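Local coordinates for protein Cel44C (Paenibacillus polymyxa, PDB 2YIH) that cleaves internal beta-1,4-glucosidic links in the backbone of xyloglucan and cellulose-type glucans, acting as an endo-glucanase and xyloglucanase of glycoside hydrolase family 44, at residues Q98-G103 with T175-K180; E161-L166 with K220-G225; P246-V251 with S256-Y261. The protein carries 8 engineered substitutions. All blocks are in the same frame, centred on the assembly; numbering follows the deposited sequence.

Overall arrangement
This chain is the family 44 glycoside hydrolase part of a longer protein, and all three contacts lie in its eight-stranded barrel domain. From the N terminus, 98-103 opens interaction 1 at the end of helix 90-102, and 161-166 opens interaction 2 before 175-180 closes interaction 1; 220-225 then closes interaction 2. Their loops, of 71 and 53 intervening residues, therefore cross, and their centres lie about 16 Å apart. Together they link helix 90-102, helix 159-170 with the loop after it, and helix 205-222, which lead into strands 105-110, 181-184 and 227-233. Interaction 3 follows in series, joining helices 248-251 and 258-273 across four residues, its centre about 37 Å from that of interaction 1 and 31 Å from that of interaction 2.

Interaction 1 (Q98-G103 with T175-K180); sequences QSLKLG and TKAGVK
No aromatic ring lies between Leu100 and Ala177; the flat group of this contact is the peptide joining Ala177 to Gly178, and Leu100 comes to it obliquely, on the side of its oxygen and of the Ala177 CA. Both methyls of the leucine take part. Leu100 CD2 is 3.7 Å from Ala177 O and nearly as close to Ala177 CA, while Leu100 CD1 sits 4.0 Å from the same Ala177 O and 4.4 Å from Ala177 CB. Leu100 CD2 also comes within 4.3 Å of Lys176 O, although the lysine side chain itself leads off in another direction. The first torsion of Leu100 sets CG opposite the carbonyl carbon (chi1 -67°), which, with the extended second torsion, brings the two methyls nearer to the loop. No hydrogen bond spans the two segments: Ala177 O is taken instead by His96 NE2, one turn earlier on the helix that carries Leu100. Just beyond, Gly103, with positive phi, is the C-prime residue of a Schellman motif, which ends helix 90-102 and turns the chain into strand 105-110. The loop 175-180 likewise runs into strand 181-184, the next in the barrel. This is a small van der Waals contact at the surface, at the N-terminal end of the strands of a TIM barrel, where helix ends and strand-entry loops come together, away from the glycan and calcium sites.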
# COMPACT_ATOMS: atom_id res chain seq x y z
N GLN A 98 1.61 17.96 5.77
CA GLN A 98 2.77 17.42 5.07
C GLN A 98 2.39 16.87 3.69
O GLN A 98 3.11 17.11 2.71
CB GLN A 98 3.52 16.40 5.93
CG GLN A 98 4.83 15.92 5.30
CD GLN A 98 5.97 16.97 5.35
OE1 GLN A 98 5.75 18.17 5.58
NE2 GLN A 98 7.19 16.51 5.12
N SER A 99 1.26 16.17 3.59
CA SER A 99 0.79 15.72 2.27
C SER A 99 0.58 16.90 1.32
O SER A 99 0.90 16.81 0.13
CB SER A 99 -0.51 14.92 2.37
OG SER A 99 -0.24 13.62 2.86
N LEU A 100 -0.05 17.96 1.84
CA LEU A 100 -0.29 19.16 1.03
C LEU A 100 1.03 19.76 0.51
O LEU A 100 1.12 20.10 -0.68
CB LEU A 100 -1.10 20.18 1.81
CG LEU A 100 -2.53 19.65 2.07
CD1 LEU A 100 -3.32 20.72 2.85
CD2 LEU A 100 -3.27 19.25 0.77
N LYS A 101 2.04 19.78 1.38
CA LYS A 101 3.36 20.33 1.04
C LYS A 101 4.03 19.48 -0.04
O LYS A 101 4.62 20.02 -0.99
CB LYS A 101 4.23 20.42 2.31
CG LYS A 101 5.64 21.06 2.16
CD LYS A 101 6.37 21.15 3.53
CE LYS A 101 7.40 20.03 3.69
NZ LYS A 101 8.25 20.21 4.91
N LEU A 102 3.84 18.16 0.04
CA LEU A 102 4.52 17.20 -0.82
C LEU A 102 3.68 16.87 -2.06
O LEU A 102 4.16 16.15 -2.94
CB LEU A 102 4.81 15.91 -0.06
CG LEU A 102 5.83 15.90 1.07
CD1 LEU A 102 5.88 14.51 1.74
CD2 LEU A 102 7.22 16.30 0.53
N GLY A 103 2.44 17.35 -2.10
CA GLY A 103 1.51 17.01 -3.18
C GLY A 103 1.03 15.57 -3.23
O GLY A 103 0.78 15.02 -4.32
N THR A 175 -11.97 18.78 -3.44
CA THR A 175 -11.15 19.99 -3.58
C THR A 175 -9.68 19.64 -3.57
O THR A 175 -9.28 18.55 -3.14
CB THR A 175 -11.43 21.06 -2.48
OG1 THR A 175 -10.86 20.63 -1.21
CG2 THR A 175 -12.93 21.31 -2.33
N LYS A 176 -8.85 20.59 -3.99
CA LYS A 176 -7.42 20.36 -4.06
C LYS A 176 -6.81 20.02 -2.70
O LYS A 176 -5.90 19.19 -2.62
CB LYS A 176 -6.71 21.60 -4.64
CG LYS A 176 -5.21 21.44 -4.84
CD LYS A 176 -4.56 22.77 -5.18
CE LYS A 176 -4.88 23.20 -6.60
NZ LYS A 176 -5.61 24.49 -6.61
N ALA A 177 -7.33 20.63 -1.63
CA ALA A 177 -6.71 20.57 -0.32
C ALA A 177 -7.34 19.51 0.59
O ALA A 177 -6.86 19.28 1.69
CB ALA A 177 -6.77 21.93 0.35
N GLY A 178 -8.40 18.86 0.11
CA GLY A 178 -9.18 17.99 0.99
C GLY A 178 -8.47 16.69 1.30
O GLY A 178 -7.60 16.23 0.54
N VAL A 179 -8.84 16.08 2.43
CA VAL A 179 -8.41 14.71 2.74
C VAL A 179 -9.23 13.79 1.85
O VAL A 179 -10.45 13.80 1.90
CB VAL A 179 -8.67 14.40 4.22
CG1 VAL A 179 -8.37 12.90 4.54
CG2 VAL A 179 -7.82 15.31 5.08
N LYS A 180 -8.57 12.97 1.04
CA LYS A 180 -9.28 12.25 -0.02
C LYS A 180 -9.80 10.88 0.36
O LYS A 180 -10.77 10.40 -0.24
CB LYS A 180 -8.38 12.15 -1.25
CG LYS A 180 -8.35 13.51 -1.99
CD LYS A 180 -7.40 13.49 -3.17
CE LYS A 180 -7.74 14.59 -4.17
NZ LYS A 180 -8.10 15.89 -3.52

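Interaction 2 (E161-L166 with K220-G225); sequences EFVHFL and KAIDAG. With EDO (1,2-ethanediol), chain I.
Ile222 is the centre of this contact, set against Val163 and the start of the next residue, His164. The two branched side chains meet at a slant: Val163 CG1 is 3.9 Å from Ile222 CB and equally near Ile222 CG2, so the valine methyl rests against the branch point of the isoleucine. Ile222 CG2, which stands opposite its own backbone N, is carried on past Val163 to the helix backbone and lies 3.8 Å from His164 N. It also touches the base of the histidine, 4.2 Å from His164 CB, but the imidazole leads away and stacks on the ring of Phe146, a residue that packs on Ile222 as well. Val163 and Ile222 meet by apolar packing, and no hydrogen bond crosses the segments. Polar order comes just after Ile222, where Asp223 OD1 accepts from Gly225 N at 3.1 Å in an Asx turn; that N-H reaches the oxygen from above the carboxylate plane. Asp223 OD2 turns to Ala173 N, beyond helix 159-170. A 1,2-ethanediol, probably from the crystallisation liquor, takes the neighbouring Ala224 N through its O2. The contact joins helices 159-170 and 205-222 on the outside of the barrel: Val163 also packs inward on Tyr182 of strand 181-184, while Phe162, Phe165 and Leu166 face helix 90-102.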
# COMPACT_ATOMS: atom_id res chain seq x y z
N GLU A 161 -17.86 14.05 13.72
CA GLU A 161 -17.35 15.32 14.23
C GLU A 161 -15.90 15.54 13.79
O GLU A 161 -15.49 16.64 13.42
CB GLU A 161 -17.46 15.36 15.76
CG GLU A 161 -17.09 16.73 16.33
CD GLU A 161 -17.52 16.88 17.77
OE1 GLU A 161 -17.07 16.09 18.60
OE2 GLU A 161 -18.37 17.75 18.04
N PHE A 162 -15.12 14.47 13.82
CA PHE A 162 -13.75 14.57 13.38
C PHE A 162 -13.71 14.84 11.86
O PHE A 162 -12.88 15.64 11.38
CB PHE A 162 -13.04 13.26 13.71
CG PHE A 162 -11.63 13.20 13.18
CD1 PHE A 162 -10.72 14.22 13.48
CD2 PHE A 162 -11.25 12.16 12.35
CE1 PHE A 162 -9.41 14.15 13.00
CE2 PHE A 162 -9.93 12.10 11.86
CZ PHE A 162 -9.03 13.09 12.22
N VAL A 163 -14.50 14.10 11.09
CA VAL A 163 -14.52 14.35 9.65
C VAL A 163 -14.99 15.79 9.36
O VAL A 163 -14.41 16.49 8.51
CB VAL A 163 -15.36 13.31 8.87
CG1 VAL A 163 -15.33 13.63 7.33
CG2 VAL A 163 -14.80 11.91 9.11
N HIS A 164 -15.99 16.26 10.09
CA HIS A 164 -16.40 17.65 9.94
C HIS A 164 -15.26 18.64 10.23
O HIS A 164 -15.15 19.68 9.54
CB HIS A 164 -17.63 17.94 10.84
CG HIS A 164 -17.97 19.39 10.96
ND1 HIS A 164 -18.86 20.02 10.11
CD2 HIS A 164 -17.56 20.32 11.85
CE1 HIS A 164 -18.96 21.29 10.46
NE2 HIS A 164 -18.18 21.50 11.50
N PHE A 165 -14.48 18.37 11.28
CA PHE A 165 -13.31 19.16 11.65
C PHE A 165 -12.30 19.26 10.49
O PHE A 165 -11.80 20.35 10.20
CB PHE A 165 -12.67 18.58 12.93
CG PHE A 165 -11.34 19.16 13.30
CD1 PHE A 165 -11.26 20.28 14.13
CD2 PHE A 165 -10.15 18.56 12.87
CE1 PHE A 165 -10.01 20.83 14.48
CE2 PHE A 165 -8.91 19.06 13.27
CZ PHE A 165 -8.84 20.21 14.05
N LEU A 166 -12.01 18.12 9.85
CA LEU A 166 -11.09 18.08 8.71
C LEU A 166 -11.66 18.88 7.54
O LEU A 166 -10.94 19.70 6.92
CB LEU A 166 -10.84 16.63 8.30
CG LEU A 166 -10.05 15.84 9.35
CD1 LEU A 166 -9.91 14.39 8.81
CD2 LEU A 166 -8.66 16.47 9.59
N LYS A 220 -19.79 9.48 4.84
CA LYS A 220 -20.31 9.90 3.54
C LYS A 220 -21.35 10.99 3.77
O LYS A 220 -21.61 11.83 2.89
CB LYS A 220 -20.92 8.71 2.80
CG LYS A 220 -19.92 7.68 2.30
CD LYS A 220 -19.06 8.24 1.22
CE LYS A 220 -18.32 7.08 0.51
NZ LYS A 220 -17.81 7.48 -0.85
N ALA A 221 -21.95 11.02 4.97
CA ALA A 221 -22.90 12.11 5.30
C ALA A 221 -22.20 13.47 5.46
O ALA A 221 -22.80 14.53 5.25
CB ALA A 221 -23.76 11.77 6.54
N ILE A 222 -20.93 13.43 5.83
CA ILE A 222 -20.13 14.65 5.88
C ILE A 222 -19.47 14.98 4.55
O ILE A 222 -19.41 16.14 4.16
CB ILE A 222 -19.07 14.60 7.00
CG1 ILE A 222 -19.68 14.13 8.32
CG2 ILE A 222 -18.42 15.97 7.17
CD1 ILE A 222 -20.87 14.99 8.83
N ASP A 223 -18.92 13.96 3.88
CA ASP A 223 -18.18 14.17 2.63
C ASP A 223 -18.44 13.02 1.69
O ASP A 223 -17.76 11.98 1.75
CB ASP A 223 -16.68 14.36 2.92
CG ASP A 223 -15.88 14.78 1.68
OD1 ASP A 223 -16.46 14.81 0.57
OD2 ASP A 223 -14.69 15.10 1.84
N ALA A 224 -19.39 13.21 0.78
CA ALA A 224 -19.81 12.16 -0.14
C ALA A 224 -18.71 11.79 -1.13
O ALA A 224 -18.68 10.69 -1.69
CB ALA A 224 -21.10 12.60 -0.90
N GLY A 225 -17.78 12.72 -1.35
CA GLY A 225 -16.74 12.49 -2.34
C GLY A 225 -15.52 11.78 -1.77
O GLY A 225 -14.62 11.38 -2.51
C1 EDO I . -19.78 17.77 0.17
O1 EDO I . -18.93 16.80 -0.46
C2 EDO I . -20.57 17.12 1.30
O2 EDO I . -21.05 15.81 0.95

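Interaction 3 (P246-V251 with S256-Y261); sequences PDWDSV and SWFVDY
Two short helical turns run side by side in the same direction, Trp248 opposite Phe258 with CA atoms 8.2 Å apart and Val251 opposite Tyr261 at much the same spacing. The Trp248 indole reaches across between them. Its CG lies opposite the backbone N (chi1 179°), which sends the six-membered ring across to the start of the second helix, and Trp248 CH2 comes within 3.5 Å of Phe258 CA. Trp248 CZ3 meets the rim of the phenylalanine ring, 3.9 Å from Phe258 CD1. The same Trp248 CZ3 also has Tyr261 CB beside it, at the indole edge and near its plane, 3.9 Å away. Val251 works from a different direction: its CG2 sits over one face of the Tyr261 ring in a CH-pi contact, 4.1 Å from the centroid and 25° off the normal, while Val251 CB closes to 3.6 Å from Tyr261 CE1. The cluster is buried, and no hydrogen bond crosses between the segments. Around it, helix 205-222 receives Phe258 on Leu208 and Tyr261 on Ala205 and Val209, helix 236-241 meets Trp248 through Asp241, and helix 337-348 packs against Trp257, whose NE1 bonds to Ser344.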
# COMPACT_ATOMS: atom_id res chain seq x y z
N PRO A 246 -16.15 -16.59 13.76
CA PRO A 246 -17.08 -17.54 14.39
C PRO A 246 -18.37 -17.80 13.61
O PRO A 246 -18.92 -18.91 13.69
CB PRO A 246 -17.39 -16.90 15.75
CG PRO A 246 -16.81 -15.50 15.69
CD PRO A 246 -15.67 -15.59 14.72
N ASP A 247 -18.84 -16.80 12.86
CA ASP A 247 -20.02 -16.95 12.02
C ASP A 247 -19.78 -17.35 10.57
O ASP A 247 -20.72 -17.39 9.78
CB ASP A 247 -20.93 -15.72 12.13
CG ASP A 247 -20.26 -14.45 11.62
OD1 ASP A 247 -19.02 -14.48 11.41
OD2 ASP A 247 -21.00 -13.47 11.36
N TRP A 248 -18.53 -17.65 10.19
CA TRP A 248 -18.23 -17.88 8.77
C TRP A 248 -19.07 -19.03 8.18
O TRP A 248 -19.63 -18.89 7.08
CB TRP A 248 -16.73 -18.18 8.54
CG TRP A 248 -16.43 -18.43 7.06
CD1 TRP A 248 -15.88 -19.55 6.51
CD2 TRP A 248 -16.65 -17.52 5.97
NE1 TRP A 248 -15.77 -19.41 5.14
CE2 TRP A 248 -16.21 -18.17 4.79
CE3 TRP A 248 -17.18 -16.23 5.88
CZ2 TRP A 248 -16.32 -17.58 3.52
CZ3 TRP A 248 -17.29 -15.64 4.62
CH2 TRP A 248 -16.88 -16.32 3.45
N ASP A 249 -19.15 -20.16 8.87
CA ASP A 249 -19.92 -21.29 8.34
C ASP A 249 -21.38 -20.93 8.09
O ASP A 249 -21.98 -21.37 7.09
CB ASP A 249 -19.81 -22.51 9.26
CG ASP A 249 -18.51 -23.24 9.08
OD1 ASP A 249 -17.81 -22.98 8.08
OD2 ASP A 249 -18.14 -24.02 9.98
N SER A 250 -21.93 -20.07 8.95
CA SER A 250 -23.32 -19.65 8.83
C SER A 250 -23.59 -18.67 7.68
O SER A 250 -24.73 -18.57 7.19
CB SER A 250 -23.84 -19.08 10.16
OG SER A 250 -23.49 -17.72 10.33
N VAL A 251 -22.57 -17.91 7.27
CA VAL A 251 -22.79 -16.89 6.24
C VAL A 251 -22.13 -17.18 4.89
O VAL A 251 -22.44 -16.51 3.90
CB VAL A 251 -22.36 -15.46 6.71
CG1 VAL A 251 -23.08 -15.07 8.02
CG2 VAL A 251 -20.85 -15.40 6.86
N SER A 256 -16.67 -18.13 -2.49
CA SER A 256 -15.38 -18.81 -2.54
C SER A 256 -14.49 -18.45 -1.35
O SER A 256 -13.57 -19.19 -1.02
CB SER A 256 -14.62 -18.48 -3.83
OG SER A 256 -15.37 -18.91 -4.96
N TRP A 257 -14.67 -17.23 -0.86
CA TRP A 257 -13.87 -16.70 0.25
C TRP A 257 -14.51 -15.45 0.79
O TRP A 257 -15.45 -14.92 0.19
CB TRP A 257 -12.40 -16.44 -0.15
CG TRP A 257 -12.13 -15.50 -1.35
CD1 TRP A 257 -13.00 -15.09 -2.32
CD2 TRP A 257 -10.84 -14.99 -1.72
NE1 TRP A 257 -12.34 -14.32 -3.26
CE2 TRP A 257 -11.01 -14.26 -2.92
CE3 TRP A 257 -9.56 -15.09 -1.15
CZ2 TRP A 257 -9.94 -13.61 -3.56
CZ3 TRP A 257 -8.48 -14.46 -1.80
CH2 TRP A 257 -8.68 -13.73 -2.99
N PHE A 258 -14.01 -15.00 1.96
CA PHE A 258 -14.59 -13.83 2.64
C PHE A 258 -14.55 -12.56 1.75
O PHE A 258 -15.44 -11.71 1.83
CB PHE A 258 -13.87 -13.59 4.00
CG PHE A 258 -14.27 -12.32 4.67
CD1 PHE A 258 -15.49 -12.21 5.31
CD2 PHE A 258 -13.50 -11.16 4.49
CE1 PHE A 258 -15.93 -10.94 5.82
CE2 PHE A 258 -13.91 -9.91 4.98
CZ PHE A 258 -15.14 -9.78 5.64
N VAL A 259 -13.51 -12.45 0.93
CA VAL A 259 -13.38 -11.32 -0.02
C VAL A 259 -14.72 -11.13 -0.75
O VAL A 259 -15.24 -10.02 -0.81
CB VAL A 259 -12.24 -11.60 -1.05
CG1 VAL A 259 -12.31 -10.62 -2.28
CG2 VAL A 259 -10.86 -11.55 -0.36
N ASP A 260 -15.29 -12.23 -1.26
CA ASP A 260 -16.55 -12.17 -2.01
C ASP A 260 -17.74 -11.81 -1.15
O ASP A 260 -18.58 -10.98 -1.55
CB ASP A 260 -16.83 -13.53 -2.68
CG ASP A 260 -15.85 -13.83 -3.80
OD1 ASP A 260 -15.18 -12.90 -4.30
OD2 ASP A 260 -15.69 -15.02 -4.15
N TYR A 261 -17.81 -12.39 0.06
CA TYR A 261 -18.89 -12.08 0.99
C TYR A 261 -18.91 -10.57 1.29
O TYR A 261 -19.96 -9.93 1.29
CB TYR A 261 -18.75 -12.90 2.30
CG TYR A 261 -19.67 -12.45 3.43
CD1 TYR A 261 -20.96 -12.97 3.56
CD2 TYR A 261 -19.23 -11.53 4.40
CE1 TYR A 261 -21.80 -12.55 4.61
CE2 TYR A 261 -20.06 -11.11 5.45
CZ TYR A 261 -21.34 -11.62 5.54
OH TYR A 261 -22.17 -11.22 6.55